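Pectate lyase (Paenibacillus sp. 0602, PDB 5GT5) cleaves polygalacturonate and partly methylated pectin by beta-elimination, probably with calcium as cofactor, in an endo mode of action. Local coordinates at residues Y34-N46 with E64-K76. The protein carries 1 engineered substitution. Residues are numbered along the deposited sequence; the frame is centred on the assembly and turned at random.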
# COMPACT_ATOMS: atom_id res chain seq x y z
N TYR A 34 24.14 14.96 11.30
CA TYR A 34 24.58 16.18 11.98
C TYR A 34 24.63 17.37 11.06
O TYR A 34 24.67 18.51 11.51
CB TYR A 34 25.97 15.97 12.59
CG TYR A 34 26.02 14.84 13.59
CD1 TYR A 34 26.30 13.52 13.21
CD2 TYR A 34 25.80 15.09 14.94
CE1 TYR A 34 26.34 12.48 14.16
CE2 TYR A 34 25.83 14.06 15.87
CZ TYR A 34 26.10 12.77 15.48
OH TYR A 34 26.14 11.76 16.41
N ASN A 35 24.61 17.11 9.75
CA ASN A 35 24.75 18.15 8.76
C ASN A 35 24.12 17.71 7.45
O ASN A 35 23.63 16.58 7.36
CB ASN A 35 26.23 18.54 8.61
CG ASN A 35 27.08 17.38 8.16
OD1 ASN A 35 26.77 16.70 7.19
ND2 ASN A 35 28.19 17.16 8.86
N ALA A 36 24.12 18.60 6.47
CA ALA A 36 23.45 18.35 5.20
C ALA A 36 24.07 17.19 4.43
O ALA A 36 23.37 16.45 3.75
CB ALA A 36 23.43 19.59 4.34
N THR A 37 25.40 17.04 4.52
CA THR A 37 26.05 15.94 3.81
C THR A 37 25.62 14.58 4.35
O THR A 37 25.32 13.68 3.56
CB THR A 37 27.56 16.07 3.87
OG1 THR A 37 27.94 17.35 3.35
CG2 THR A 37 28.23 14.98 3.03
N ASP A 38 25.57 14.44 5.67
CA ASP A 38 25.04 13.24 6.31
C ASP A 38 23.64 12.96 5.81
O ASP A 38 23.31 11.83 5.50
CB ASP A 38 24.97 13.37 7.83
CG ASP A 38 26.32 13.55 8.49
OD1 ASP A 38 27.39 13.15 7.92
OD2 ASP A 38 26.30 14.08 9.62
N LEU A 39 22.80 14.00 5.71
CA LEU A 39 21.43 13.78 5.26
C LEU A 39 21.40 13.32 3.80
O LEU A 39 20.64 12.41 3.43
CB LEU A 39 20.63 15.06 5.42
CG LEU A 39 19.11 14.90 5.22
CD1 LEU A 39 18.52 13.95 6.25
CD2 LEU A 39 18.41 16.26 5.32
N ALA A 40 22.20 13.97 2.97
CA ALA A 40 22.27 13.61 1.57
C ALA A 40 22.71 12.17 1.36
O ALA A 40 22.16 11.45 0.51
CB ALA A 40 23.18 14.54 0.83
N LEU A 41 23.68 11.73 2.15
CA LEU A 41 24.12 10.35 2.04
C LEU A 41 23.06 9.37 2.52
O LEU A 41 22.84 8.34 1.88
CB LEU A 41 25.41 10.14 2.83
CG LEU A 41 26.63 10.83 2.22
CD1 LEU A 41 27.85 10.70 3.18
CD2 LEU A 41 26.96 10.25 0.86
N ALA A 42 22.37 9.70 3.61
CA ALA A 42 21.36 8.83 4.20
C ALA A 42 20.13 8.67 3.30
O ALA A 42 19.57 7.56 3.22
CB ALA A 42 20.94 9.35 5.54
N LEU A 43 19.70 9.76 2.66
CA LEU A 43 18.45 9.78 1.90
C LEU A 43 18.63 9.60 0.40
O LEU A 43 17.67 9.71 -0.36
CB LEU A 43 17.64 11.04 2.21
CG LEU A 43 17.10 11.09 3.63
CD1 LEU A 43 16.33 12.42 3.77
CD2 LEU A 43 16.20 9.88 3.98
N LYS A 44 19.85 9.29 -0.03
CA LYS A 44 20.12 8.98 -1.45
C LYS A 44 19.29 7.77 -1.87
O LYS A 44 19.18 6.81 -1.10
CB LYS A 44 21.62 8.67 -1.66
CG LYS A 44 22.02 8.57 -3.13
CD LYS A 44 23.53 8.38 -3.26
CE LYS A 44 23.95 8.26 -4.72
NZ LYS A 44 23.70 9.49 -5.47
N LYS A 45 18.69 7.84 -3.05
CA LYS A 45 17.88 6.72 -3.54
C LYS A 45 18.67 5.41 -3.45
O LYS A 45 19.86 5.35 -3.79
CB LYS A 45 17.43 6.99 -4.98
CG LYS A 45 16.54 5.92 -5.58
CD LYS A 45 16.16 6.33 -7.01
CE LYS A 45 15.43 5.20 -7.73
NZ LYS A 45 15.24 5.50 -9.19
N ASN A 46 17.99 4.38 -2.93
CA ASN A 46 18.57 3.05 -2.75
C ASN A 46 19.68 2.95 -1.75
O ASN A 46 20.47 1.99 -1.77
CB ASN A 46 18.91 2.40 -4.10
CG ASN A 46 17.68 2.06 -4.89
OD1 ASN A 46 16.69 1.62 -4.31
ND2 ASN A 46 17.73 2.25 -6.20
N GLU A 64 24.05 27.42 1.53
CA GLU A 64 24.73 27.29 2.81
C GLU A 64 25.23 25.90 3.12
O GLU A 64 26.01 25.71 4.05
CB GLU A 64 23.84 27.79 3.96
CG GLU A 64 22.53 27.00 4.09
CD GLU A 64 21.61 27.53 5.17
OE1 GLU A 64 22.02 28.40 5.99
OE2 GLU A 64 20.43 27.04 5.20
N ILE A 65 24.74 24.91 2.39
CA ILE A 65 25.15 23.54 2.64
C ILE A 65 26.52 23.25 2.05
O ILE A 65 26.97 23.97 1.15
CB ILE A 65 24.10 22.51 2.12
CG1 ILE A 65 23.96 22.61 0.60
CG2 ILE A 65 22.79 22.75 2.86
CD1 ILE A 65 22.89 21.67 -0.05
N PRO A 66 27.20 22.21 2.56
CA PRO A 66 28.50 21.88 1.97
C PRO A 66 28.37 21.50 0.51
O PRO A 66 27.33 20.97 0.09
CB PRO A 66 28.98 20.68 2.80
CG PRO A 66 28.28 20.80 4.08
CD PRO A 66 26.93 21.43 3.78
N SER A 67 29.42 21.75 -0.28
CA SER A 67 29.42 21.36 -1.69
C SER A 67 29.10 19.88 -1.87
O SER A 67 28.43 19.51 -2.81
CB SER A 67 30.77 21.66 -2.36
OG SER A 67 31.11 23.03 -2.24
N ALA A 68 29.57 19.04 -0.95
CA ALA A 68 29.33 17.60 -1.04
C ALA A 68 27.85 17.25 -0.91
O ALA A 68 27.42 16.15 -1.30
CB ALA A 68 30.13 16.88 -0.01
N ALA A 69 27.07 18.16 -0.35
CA ALA A 69 25.62 17.91 -0.21
C ALA A 69 24.85 18.40 -1.42
O ALA A 69 23.65 18.13 -1.53
CB ALA A 69 25.09 18.59 1.08
N GLN A 70 25.49 19.11 -2.34
CA GLN A 70 24.81 19.67 -3.50
C GLN A 70 24.66 18.63 -4.61
O GLN A 70 25.18 18.80 -5.71
CB GLN A 70 25.49 20.94 -4.01
CG GLN A 70 25.37 22.14 -3.07
CD GLN A 70 26.05 23.35 -3.64
OE1 GLN A 70 27.22 23.28 -4.02
NE2 GLN A 70 25.33 24.46 -3.74
N THR A 71 23.91 17.57 -4.32
CA THR A 71 23.73 16.49 -5.26
C THR A 71 22.50 15.73 -4.81
O THR A 71 22.16 15.81 -3.64
CB THR A 71 25.02 15.56 -5.26
OG1 THR A 71 24.92 14.63 -6.33
CG2 THR A 71 25.22 14.85 -3.91
N SER A 72 21.86 14.99 -5.71
CA SER A 72 20.70 14.17 -5.33
C SER A 72 21.02 13.41 -4.06
O SER A 72 22.10 12.80 -3.95
CB SER A 72 20.28 13.20 -6.43
OG SER A 72 20.06 13.89 -7.64
N PRO A 73 20.11 13.42 -3.08
CA PRO A 73 18.70 13.85 -3.16
C PRO A 73 18.42 15.34 -2.98
O PRO A 73 17.25 15.69 -2.93
CB PRO A 73 18.07 13.11 -1.99
CG PRO A 73 19.18 13.09 -0.95
CD PRO A 73 20.45 12.87 -1.76
N PHE A 74 19.44 16.18 -2.84
CA PHE A 74 19.25 17.65 -2.81
C PHE A 74 19.28 18.24 -4.19
O PHE A 74 20.09 17.83 -5.04
CB PHE A 74 20.39 18.33 -2.04
CG PHE A 74 20.30 18.23 -0.54
CD1 PHE A 74 20.52 17.02 0.12
CD2 PHE A 74 20.11 19.39 0.23
CE1 PHE A 74 20.48 16.94 1.52
CE2 PHE A 74 20.07 19.33 1.63
CZ PHE A 74 20.28 18.11 2.29
N ALA A 75 18.44 19.25 -4.42
CA ALA A 75 18.51 20.06 -5.62
C ALA A 75 18.21 21.49 -5.24
O ALA A 75 17.58 21.74 -4.21
CB ALA A 75 17.52 19.59 -6.64
N LYS A 76 18.63 22.43 -6.07
CA LYS A 76 18.26 23.83 -5.85
C LYS A 76 16.77 24.00 -6.13
O LYS A 76 16.25 23.53 -7.15
CB LYS A 76 19.06 24.75 -6.78
CG LYS A 76 18.88 26.22 -6.45
CD LYS A 76 19.58 27.13 -7.46
CE LYS A 76 18.82 27.16 -8.79
NZ LYS A 76 17.44 27.78 -8.73
O HOH W 1 23.68 11.75 -1.88
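The first turns of helix 36-43, through A36, T37 and A40, lie against the segment 64-73, with its short 3-10 turn 67-69, and the ring of F74 in an apolar contact near the N-terminal end of the fold. Small residues let the two come close: the CA atoms of T37 and A69 are 4.5 Å apart, and the methyl of A36 sits 3.5 Å from I65 CG2, with A69 CB and the F74 ring also against it. At the more exposed end, T37 brings OG1 obliquely to the CB-CG side of the P66 ring, 3.5 Å from P66 CB, while its CG2 reaches the methyl of A68. Polysaccharide lyase 1 enzymes are right-handed parallel beta-helices, and here helix 36-43 packs its L39 and L43 on strands 51-54 and 92-97, consistent with a cap over the end of the coil. In F74, at the start of an edge strand beside 92-97, CG lies anti to the carbonyl carbon (chi1 -77°), which carries the ring against the helix; CE1 lies 3.7 Å from A40 CB, and CZ meets L39 CD2 at 4.0 Å, the two side chains crossing at about a right angle. An alanine in place of F74 would probably open a gap among A36, L39 and A40. P73, preceded by a cis peptide, suits its place because its compact ring, lacking an N-H, can set CD 3.2 Å from A40 O and CG near L43 CB. A water donates to both A40 O and S72 O, each at 2.8 Å. N35 caps the helix, its side-chain OD1 accepting from first-turn D38 N, nearly straight (172°).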